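Local coordinates for arginase (RocF) (Helicobacter pylori, PDB 4G3H), which probably hydrolyses L-arginine to L-ornithine and urea, using two bound manganese ions in each subunit, at residues A[113-118]-A[180-185]; A[184-189]-A[248-253]; A[231-236]-A[277-282]. One frame throughout, in Å; residues are numbered along the deposited sequence.

In the fold
Strand 110-115, an inner strand of the parallel sheet, pairs with strand 179-182 in contact 1, which closes a loop of 61 residues and carries two manganese ligands on the turn after the first strand. Contact 2 starts on the last residues of contact 1 and runs from the loop before helix 189-198 to the loop before helix 256-269. Contact 3 opens within that span and closes beyond it, so contacts 2 and 3 cross, whereas contacts 1 and 3 follow one another in series. Strand 228-234 lies beside strand 110-115, so contacts 1 and 3 join four strands that are neighbours in the sheet, and both reach the two metal ions at the strands' C-terminal ends.

Contact 1 (A[113-118]-A[180-185]); sequences LYLDAH and VYFGVR. With MN (manganese (II) ion), chain F; MN (manganese (II) ion), chain E.
R185 spreads one face of its guanidinium over the methyl of A117, whose CB lies 3.6 Å from CZ and somewhat toward the rim of the group. From CG the chain runs extended to NE, which carries CZ and NH2 over that methyl. The pairing of the two backbones outlasts the strands: R185 N bonds to A117 O at 2.7 Å and almost straight, while R185 NH2 reaches back to G183 O and NH1 is held by E250 O. Upstream the ladder is regular and parallel, with Y114 N meeting V180 O at 2.9 Å, F182 N returning to Y114 O, and D116 N to F182 O. This is the arginase alpha/beta fold, in which manganese ligands sit on the loop just beyond the C-terminal end of an inner strand. D116 bridges the ions, OD1 to one and OD2 to the other; H118 ND1 joins OD1 on the first at 2.3 Å, and NE2 bonds to E250. In an Asx turn H118 N meets D116 OD1 at 2.6 Å from above the carboxylate plane, which would help to hold the carboxylate. On the face carrying Y114 and Y181 the two phenol side chains lie side by side; Y114 CD2 comes to the edge of the Y181 ring, 3.5 Å from its CE1, with the planes at 80°. Their hydroxyls bond to D120, itself a manganese ligand, and to the A119 carbonyl. On the opposite face L113 CD2 touches the F182 ring edge at CE2, 3.7 Å away, and L115 CD1 meets CD2 of the same ring, beneath helices 212-223 and 256-269.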
loop_
_atom_site.group_PDB
_atom_site.type_symbol
_atom_site.label_atom_id
_atom_site.label_comp_id
_atom_site.label_asym_id
_atom_site.label_seq_id
_atom_site.Cartn_x
_atom_site.Cartn_y
_atom_site.Cartn_z
ATOM N N LEU A 113 -7.330 -3.720 2.705
ATOM C CA LEU A 113 -6.895 -5.021 2.202
ATOM C C LEU A 113 -5.404 -4.796 2.064
ATOM O O LEU A 113 -4.970 -3.982 1.246
ATOM C CB LEU A 113 -7.530 -5.327 0.842
ATOM C CG LEU A 113 -9.055 -5.491 0.861
ATOM C CD1 LEU A 113 -9.595 -5.604 -0.557
ATOM C CD2 LEU A 113 -9.431 -6.722 1.687
ATOM N N TYR A 114 -4.629 -5.501 2.885
ATOM C CA TYR A 114 -3.178 -5.339 2.907
ATOM C C TYR A 114 -2.462 -6.624 2.491
ATOM O O TYR A 114 -2.372 -7.566 3.276
ATOM C CB TYR A 114 -2.753 -4.949 4.333
ATOM C CG TYR A 114 -1.485 -4.130 4.443
ATOM C CD1 TYR A 114 -1.500 -2.758 4.199
ATOM C CD2 TYR A 114 -0.282 -4.719 4.821
ATOM C CE1 TYR A 114 -0.357 -1.988 4.335
ATOM C CE2 TYR A 114 0.884 -3.951 4.960
ATOM C CZ TYR A 114 0.832 -2.582 4.717
ATOM O OH TYR A 114 1.954 -1.799 4.868
ATOM N N LEU A 115 -1.957 -6.658 1.261
ATOM C CA LEU A 115 -1.251 -7.832 0.747
ATOM C C LEU A 115 0.227 -7.572 0.944
ATOM O O LEU A 115 0.795 -6.682 0.309
ATOM C CB LEU A 115 -1.577 -8.039 -0.733
ATOM C CG LEU A 115 -3.014 -8.502 -1.006
ATOM C CD1 LEU A 115 -3.992 -7.393 -0.635
ATOM C CD2 LEU A 115 -3.158 -8.875 -2.489
ATOM N N ASP A 116 0.857 -8.369 1.803
ATOM C CA ASP A 116 2.250 -8.114 2.145
ATOM C C ASP A 116 2.858 -9.308 2.881
ATOM O O ASP A 116 2.145 -10.095 3.507
ATOM C CB ASP A 116 2.259 -6.891 3.068
ATOM C CG ASP A 116 3.607 -6.225 3.185
ATOM O OD1 ASP A 116 4.641 -6.907 3.312
ATOM O OD2 ASP A 116 3.620 -4.986 3.177
ATOM N N ALA A 117 4.177 -9.441 2.802
ATOM C CA ALA A 117 4.860 -10.513 3.506
ATOM C C ALA A 117 5.034 -10.045 4.950
ATOM O O ALA A 117 5.276 -10.855 5.846
ATOM C CB ALA A 117 6.226 -10.780 2.875
ATOM N N HIS A 118 4.896 -8.733 5.162
ATOM C CA HIS A 118 5.060 -8.124 6.486
ATOM C C HIS A 118 3.803 -7.442 7.026
ATOM O O HIS A 118 2.914 -7.062 6.268
ATOM C CB HIS A 118 6.194 -7.089 6.453
ATOM C CG HIS A 118 7.427 -7.562 5.747
ATOM N ND1 HIS A 118 7.641 -7.348 4.404
ATOM C CD2 HIS A 118 8.489 -8.276 6.189
ATOM C CE1 HIS A 118 8.781 -7.911 4.046
ATOM N NE2 HIS A 118 9.315 -8.482 5.110
ATOM N N VAL A 180 -7.320 -6.252 6.904
ATOM C CA VAL A 180 -7.170 -7.660 6.569
ATOM C C VAL A 180 -5.818 -7.946 5.927
ATOM O O VAL A 180 -5.513 -7.464 4.832
ATOM C CB VAL A 180 -8.299 -8.126 5.620
ATOM C CG1 VAL A 180 -8.212 -9.635 5.405
ATOM C CG2 VAL A 180 -9.659 -7.744 6.199
ATOM N N TYR A 181 -5.011 -8.737 6.622
ATOM C CA TYR A 181 -3.682 -9.098 6.145
ATOM C C TYR A 181 -3.713 -10.335 5.255
ATOM O O TYR A 181 -4.396 -11.308 5.559
ATOM C CB TYR A 181 -2.755 -9.383 7.327
ATOM C CG TYR A 181 -2.194 -8.170 8.031
ATOM C CD1 TYR A 181 -1.462 -7.204 7.330
ATOM C CD2 TYR A 181 -2.308 -8.037 9.419
ATOM C CE1 TYR A 181 -0.846 -6.142 7.996
ATOM C CE2 TYR A 181 -1.701 -6.988 10.093
ATOM C CZ TYR A 181 -0.965 -6.044 9.380
ATOM O OH TYR A 181 -0.319 -5.031 10.060
ATOM N N PHE A 182 -2.951 -10.298 4.168
ATOM C CA PHE A 182 -2.870 -11.425 3.244
ATOM C C PHE A 182 -1.409 -11.782 3.001
ATOM O O PHE A 182 -0.632 -10.938 2.555
ATOM C CB PHE A 182 -3.523 -11.069 1.903
ATOM C CG PHE A 182 -5.005 -10.811 1.989
ATOM C CD1 PHE A 182 -5.915 -11.861 1.879
ATOM C CD2 PHE A 182 -5.490 -9.518 2.182
ATOM C CE1 PHE A 182 -7.289 -11.627 1.955
ATOM C CE2 PHE A 182 -6.861 -9.274 2.262
ATOM C CZ PHE A 182 -7.763 -10.333 2.147
ATOM N N GLY A 183 -1.041 -13.026 3.302
ATOM C CA GLY A 183 0.321 -13.488 3.081
ATOM C C GLY A 183 1.393 -13.073 4.077
ATOM O O GLY A 183 2.578 -13.340 3.857
ATOM N N VAL A 184 1.000 -12.432 5.172
ATOM C CA VAL A 184 1.966 -11.992 6.181
ATOM C C VAL A 184 2.720 -13.189 6.761
ATOM O O VAL A 184 2.112 -14.152 7.224
ATOM C CB VAL A 184 1.266 -11.221 7.319
ATOM C CG1 VAL A 184 2.264 -10.867 8.409
ATOM C CG2 VAL A 184 0.619 -9.960 6.764
ATOM N N ARG A 185 4.048 -13.122 6.746
ATOM C CA ARG A 185 4.848 -14.231 7.242
ATOM C C ARG A 185 6.171 -13.837 7.884
ATOM O O ARG A 185 6.918 -14.699 8.333
ATOM C CB ARG A 185 5.119 -15.203 6.094
ATOM C CG ARG A 185 5.647 -14.523 4.836
ATOM C CD ARG A 185 5.869 -15.533 3.739
ATOM N NE ARG A 185 6.556 -14.984 2.574
ATOM C CZ ARG A 185 6.000 -14.201 1.652
ATOM N NH1 ARG A 185 6.732 -13.775 0.634
ATOM N NH2 ARG A 185 4.722 -13.845 1.739
HETATM MN MN MN F . 6.633 -6.030 2.770
HETATM MN MN MN E . 5.123 -3.576 3.286
#

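Contact 2 (A[184-189]-A[248-253]); sequences VRSTEQ and VRENNG
Two irregular loops, each following the C-terminal end of a sheet strand, meet here at the protein surface, and the join is polar, made chiefly by R185 and S186 against residues E250 to G253. R185 supplies the main grip. Its NH1 donates to E250 O at 2.8 Å; that oxygen lies in the guanidinium plane, although NH1 itself stands well above the plane of the carbonyl. NE makes a weak, strongly bent bond to N251 O, so that two successive carbonyls line one edge of the group. G253 covers the guanidinium face turned away from A117: its bare CA sits over the centre, 3.3 Å from CZ, a closeness that the lack of a side chain permits. The cationic group is thus received by peptide oxygens and not by the E250 carboxylate, whose OE1 remains 5.9 Å from R185 NE. In the arginase alpha/beta fold such loops after the strands surround the manganese site, and this pair connects with it by two routes. R185 NH1 has a further, weak bond to the carbonyl of D236, a metal ligand. E250 connects through its side chain: OE2 accepts from H118 NE2, the far nitrogen of an imidazole whose ND1 holds a manganese ion, so that E250, a second-shell residue, would help to fix the ring's rotation and may polarise it. CG of E250 lies beside the backbone N (chi1 -56°) and the chain bends again at the next bond, which turns the carboxylate back to S186. The S186 hydroxyl donates to the same OE2 at 2.6 Å, approaching from far above the carboxylate plane.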
loop_
_atom_site.group_PDB
_atom_site.type_symbol
_atom_site.label_atom_id
_atom_site.label_comp_id
_atom_site.label_asym_id
_atom_site.label_seq_id
_atom_site.Cartn_x
_atom_site.Cartn_y
_atom_site.Cartn_z
ATOM N N VAL A 184 1.000 -12.432 5.172
ATOM C CA VAL A 184 1.966 -11.992 6.181
ATOM C C VAL A 184 2.720 -13.189 6.761
ATOM O O VAL A 184 2.112 -14.152 7.224
ATOM C CB VAL A 184 1.266 -11.221 7.319
ATOM C CG1 VAL A 184 2.264 -10.867 8.409
ATOM C CG2 VAL A 184 0.619 -9.960 6.764
ATOM N N ARG A 185 4.048 -13.122 6.746
ATOM C CA ARG A 185 4.848 -14.231 7.242
ATOM C C ARG A 185 6.171 -13.837 7.884
ATOM O O ARG A 185 6.918 -14.699 8.333
ATOM C CB ARG A 185 5.119 -15.203 6.094
ATOM C CG ARG A 185 5.647 -14.523 4.836
ATOM C CD ARG A 185 5.869 -15.533 3.739
ATOM N NE ARG A 185 6.556 -14.984 2.574
ATOM C CZ ARG A 185 6.000 -14.201 1.652
ATOM N NH1 ARG A 185 6.732 -13.775 0.634
ATOM N NH2 ARG A 185 4.722 -13.845 1.739
ATOM N N SER A 186 6.467 -12.545 7.921
ATOM C CA SER A 186 7.713 -12.078 8.512
ATOM C C SER A 186 7.386 -10.921 9.439
ATOM O O SER A 186 7.125 -9.810 8.984
ATOM C CB SER A 186 8.677 -11.630 7.409
ATOM O OG SER A 186 9.917 -11.212 7.945
ATOM N N THR A 187 7.408 -11.186 10.742
ATOM C CA THR A 187 7.067 -10.171 11.732
ATOM C C THR A 187 7.901 -10.236 13.013
ATOM O O THR A 187 8.658 -11.183 13.238
ATOM C CB THR A 187 5.598 -10.325 12.148
ATOM O OG1 THR A 187 5.412 -11.628 12.716
ATOM C CG2 THR A 187 4.677 -10.176 10.946
ATOM N N GLU A 188 7.746 -9.213 13.851
ATOM C CA GLU A 188 8.429 -9.147 15.142
ATOM C C GLU A 188 7.390 -9.577 16.177
ATOM O O GLU A 188 6.192 -9.370 15.975
ATOM C CB GLU A 188 8.873 -7.717 15.456
ATOM C CG GLU A 188 9.824 -7.113 14.446
ATOM C CD GLU A 188 11.091 -7.922 14.295
ATOM O OE1 GLU A 188 11.774 -8.160 15.316
ATOM O OE2 GLU A 188 11.403 -8.321 13.154
ATOM N N GLN A 189 7.838 -10.173 17.279
ATOM C CA GLN A 189 6.912 -10.607 18.323
ATOM C C GLN A 189 6.040 -9.440 18.771
ATOM O O GLN A 189 4.863 -9.616 19.087
ATOM C CB GLN A 189 7.675 -11.164 19.531
ATOM C CG GLN A 189 6.770 -11.632 20.670
ATOM C CD GLN A 189 5.752 -12.666 20.217
ATOM O OE1 GLN A 189 6.113 -13.712 19.673
ATOM N NE2 GLN A 189 4.472 -12.378 20.438
ATOM N N VAL A 248 12.864 -6.468 0.396
ATOM C CA VAL A 248 12.893 -7.438 1.485
ATOM C C VAL A 248 12.151 -8.706 1.097
ATOM O O VAL A 248 10.962 -8.849 1.365
ATOM C CB VAL A 248 12.263 -6.845 2.771
ATOM C CG1 VAL A 248 12.385 -7.833 3.921
ATOM C CG2 VAL A 248 12.952 -5.527 3.122
ATOM N N ARG A 249 12.870 -9.622 0.459
ATOM C CA ARG A 249 12.307 -10.889 0.011
ATOM C C ARG A 249 12.103 -11.868 1.161
ATOM O O ARG A 249 12.970 -12.036 2.011
ATOM C CB ARG A 249 13.220 -11.525 -1.032
ATOM C CG ARG A 249 13.417 -10.690 -2.278
ATOM C CD ARG A 249 14.089 -11.521 -3.352
ATOM N NE ARG A 249 15.541 -11.525 -3.244
ATOM C CZ ARG A 249 16.319 -12.533 -3.624
ATOM N NH1 ARG A 249 15.792 -13.639 -4.131
ATOM N NH2 ARG A 249 17.634 -12.421 -3.521
ATOM N N GLU A 250 10.945 -12.519 1.174
ATOM C CA GLU A 250 10.622 -13.482 2.212
ATOM C C GLU A 250 10.202 -14.796 1.565
ATOM O O GLU A 250 9.373 -14.815 0.647
ATOM C CB GLU A 250 9.495 -12.934 3.094
ATOM C CG GLU A 250 9.804 -11.574 3.700
ATOM C CD GLU A 250 10.803 -11.649 4.842
ATOM O OE1 GLU A 250 11.477 -12.694 4.984
ATOM O OE2 GLU A 250 10.920 -10.658 5.598
ATOM N N ASN A 251 10.788 -15.892 2.038
ATOM C CA ASN A 251 10.472 -17.215 1.508
ATOM C C ASN A 251 9.082 -17.656 1.939
ATOM O O ASN A 251 8.470 -17.046 2.820
ATOM C CB ASN A 251 11.509 -18.236 1.991
ATOM C CG ASN A 251 12.864 -18.048 1.327
ATOM O OD1 ASN A 251 13.891 -18.473 1.854
ATOM N ND2 ASN A 251 12.868 -17.417 0.159
ATOM N N ASN A 252 8.586 -18.713 1.303
ATOM C CA ASN A 252 7.272 -19.259 1.610
ATOM C C ASN A 252 6.153 -18.279 1.267
ATOM O O ASN A 252 5.203 -18.095 2.034
ATOM C CB ASN A 252 7.218 -19.654 3.088
ATOM C CG ASN A 252 8.337 -20.614 3.469
ATOM O OD1 ASN A 252 9.042 -20.407 4.458
ATOM N ND2 ASN A 252 8.506 -21.670 2.679
ATOM N N GLY A 253 6.272 -17.659 0.097
ATOM C CA GLY A 253 5.265 -16.712 -0.347
ATOM C C GLY A 253 4.362 -17.287 -1.422
ATOM O O GLY A 253 4.389 -18.492 -1.704
#

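Contact 3 (A[231-236]-A[277-282]); sequences LSLDLD and VEVTEY. With MN (manganese (II) ion), chain F; MN (manganese (II) ion), chain E.
Side chains of L231 and V277, like those of L233 and V279 two residues on, lie side by side and point the same way on one face of a parallel pair of strands, the two ends of a beta-alpha-beta unit whose crossover contains helix 256-269. L231 CD2 reaches V277 CG1 at 4.0 Å, and L233 CD2 lies equally far from both methyls of V279; helix 293-309 packs against this face. The backbone ladder beneath is regular: E278 N donates to L231 O, L233 N to E278 O, and T280 N to L233 O at 2.8 Å. A longer bond, L235 N to T280 O at 3.3 Å, carries the pairing into the short 3-10 turn. There L235 crosses Y282 at a slant, its CD1 3.6 Å from Y282 CB. The other face is polar. S232 OG approaches E278 OE1, but only as a weak and less certain bond, and Y230 OH is the stronger partner of that oxygen. Further along, D234 turns its carboxylate toward the metals because CG lies opposite the backbone N (chi1 -177°). E281 crosses it, bringing CB to within 3.3 Å of D234 OD1, with the two carboxylate planes only 24° apart; the tip of E281 leads away, and its OE2 accepts from H91 N. D234 and D236 form the DxD pair at the end of the strand, both bound to manganese. The two oxygens of D234 divide the work: OD1 closes an Asx turn by accepting from D236 N on its anti side, tilted out of the carboxylate plane, while OD2 by itself touches both ions, 2.3 Å from the manganese that D236 OD2 also binds and 2.5 Å from the other.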
loop_
_atom_site.group_PDB
_atom_site.type_symbol
_atom_site.label_atom_id
_atom_site.label_comp_id
_atom_site.label_asym_id
_atom_site.label_seq_id
_atom_site.Cartn_x
_atom_site.Cartn_y
_atom_site.Cartn_z
ATOM N N LEU A 231 -7.060 -0.804 -1.027
ATOM C CA LEU A 231 -6.221 -1.989 -1.220
ATOM C C LEU A 231 -4.752 -1.594 -1.368
ATOM O O LEU A 231 -4.390 -0.776 -2.221
ATOM C CB LEU A 231 -6.655 -2.803 -2.449
ATOM C CG LEU A 231 -5.938 -4.169 -2.506
ATOM C CD1 LEU A 231 -6.846 -5.216 -3.129
ATOM C CD2 LEU A 231 -4.618 -4.055 -3.277
ATOM N N SER A 232 -3.910 -2.179 -0.524
ATOM C CA SER A 232 -2.484 -1.897 -0.563
ATOM C C SER A 232 -1.731 -3.187 -0.855
ATOM O O SER A 232 -1.758 -4.125 -0.061
ATOM C CB SER A 232 -2.025 -1.305 0.769
ATOM O OG SER A 232 -0.711 -0.797 0.660
ATOM N N LEU A 233 -1.056 -3.223 -1.998
ATOM C CA LEU A 233 -0.317 -4.406 -2.417
ATOM C C LEU A 233 1.195 -4.225 -2.424
ATOM O O LEU A 233 1.727 -3.375 -3.147
ATOM C CB LEU A 233 -0.769 -4.844 -3.825
ATOM C CG LEU A 233 0.169 -5.811 -4.583
ATOM C CD1 LEU A 233 0.324 -7.111 -3.802
ATOM C CD2 LEU A 233 -0.365 -6.092 -5.975
ATOM N N ASP A 234 1.872 -5.050 -1.628
ATOM C CA ASP A 234 3.332 -5.057 -1.539
ATOM C C ASP A 234 3.764 -6.308 -2.310
ATOM O O ASP A 234 3.402 -7.422 -1.941
ATOM C CB ASP A 234 3.780 -5.169 -0.078
ATOM C CG ASP A 234 5.295 -5.118 0.080
ATOM O OD1 ASP A 234 6.037 -5.574 -0.829
ATOM O OD2 ASP A 234 5.749 -4.628 1.131
ATOM N N LEU A 235 4.546 -6.127 -3.366
ATOM C CA LEU A 235 4.974 -7.244 -4.193
ATOM C C LEU A 235 5.743 -8.356 -3.471
ATOM O O LEU A 235 5.835 -9.475 -3.975
ATOM C CB LEU A 235 5.792 -6.720 -5.380
ATOM C CG LEU A 235 5.027 -5.796 -6.346
ATOM C CD1 LEU A 235 6.006 -5.122 -7.298
ATOM C CD2 LEU A 235 3.977 -6.593 -7.121
ATOM N N ASP A 236 6.291 -8.068 -2.297
ATOM C CA ASP A 236 7.025 -9.112 -1.598
ATOM C C ASP A 236 6.095 -10.182 -1.019
ATOM O O ASP A 236 6.543 -11.083 -0.309
ATOM C CB ASP A 236 7.933 -8.530 -0.500
ATOM C CG ASP A 236 7.165 -7.845 0.615
ATOM O OD1 ASP A 236 5.966 -8.135 0.815
ATOM O OD2 ASP A 236 7.783 -7.020 1.312
ATOM N N VAL A 277 -6.233 1.750 -5.122
ATOM C CA VAL A 277 -5.302 0.637 -5.115
ATOM C C VAL A 277 -3.877 1.172 -5.144
ATOM O O VAL A 277 -3.527 2.033 -5.963
ATOM C CB VAL A 277 -5.500 -0.309 -6.306
ATOM C CG1 VAL A 277 -4.453 -1.408 -6.247
ATOM C CG2 VAL A 277 -6.909 -0.923 -6.273
ATOM N N GLU A 278 -3.067 0.654 -4.229
ATOM C CA GLU A 278 -1.672 1.032 -4.102
ATOM C C GLU A 278 -0.810 -0.206 -4.360
ATOM O O GLU A 278 -1.041 -1.262 -3.758
ATOM C CB GLU A 278 -1.411 1.543 -2.678
ATOM C CG GLU A 278 0.027 1.954 -2.383
ATOM C CD GLU A 278 0.347 1.937 -0.891
ATOM O OE1 GLU A 278 -0.593 1.963 -0.068
ATOM O OE2 GLU A 278 1.542 1.904 -0.537
ATOM N N VAL A 279 0.159 -0.093 -5.265
ATOM C CA VAL A 279 1.068 -1.210 -5.548
ATOM C C VAL A 279 2.436 -0.636 -5.238
ATOM O O VAL A 279 2.805 0.421 -5.745
ATOM C CB VAL A 279 0.986 -1.690 -7.019
ATOM C CG1 VAL A 279 1.948 -2.859 -7.235
ATOM C CG2 VAL A 279 -0.433 -2.137 -7.343
ATOM N N THR A 280 3.192 -1.328 -4.399
ATOM C CA THR A 280 4.469 -0.793 -3.957
ATOM C C THR A 280 5.598 -1.811 -3.830
ATOM O O THR A 280 5.397 -3.015 -3.979
ATOM C CB THR A 280 4.259 -0.118 -2.581
ATOM O OG1 THR A 280 5.393 0.682 -2.237
ATOM C CG2 THR A 280 4.047 -1.191 -1.510
ATOM N N GLU A 281 6.790 -1.296 -3.544
ATOM C CA GLU A 281 7.989 -2.104 -3.354
ATOM C C GLU A 281 8.488 -2.848 -4.586
ATOM O O GLU A 281 8.839 -4.029 -4.520
ATOM C CB GLU A 281 7.783 -3.090 -2.197
ATOM C CG GLU A 281 7.581 -2.432 -0.823
ATOM C CD GLU A 281 8.788 -1.619 -0.353
ATOM O OE1 GLU A 281 9.911 -1.868 -0.834
ATOM O OE2 GLU A 281 8.618 -0.737 0.514
ATOM N N TYR A 282 8.495 -2.165 -5.721
ATOM C CA TYR A 282 9.038 -2.761 -6.927
ATOM C C TYR A 282 10.427 -2.155 -7.041
ATOM O O TYR A 282 10.562 -0.961 -7.283
ATOM C CB TYR A 282 8.216 -2.400 -8.161
ATOM C CG TYR A 282 8.888 -2.826 -9.442
ATOM C CD1 TYR A 282 9.346 -4.132 -9.605
ATOM C CD2 TYR A 282 9.096 -1.924 -10.477
ATOM C CE1 TYR A 282 9.998 -4.530 -10.762
ATOM C CE2 TYR A 282 9.749 -2.309 -11.645
ATOM C CZ TYR A 282 10.199 -3.617 -11.778
ATOM O OH TYR A 282 10.856 -4.012 -12.918
HETATM MN MN MN F . 6.633 -6.030 2.770
HETATM MN MN MN E . 5.123 -3.576 3.286
#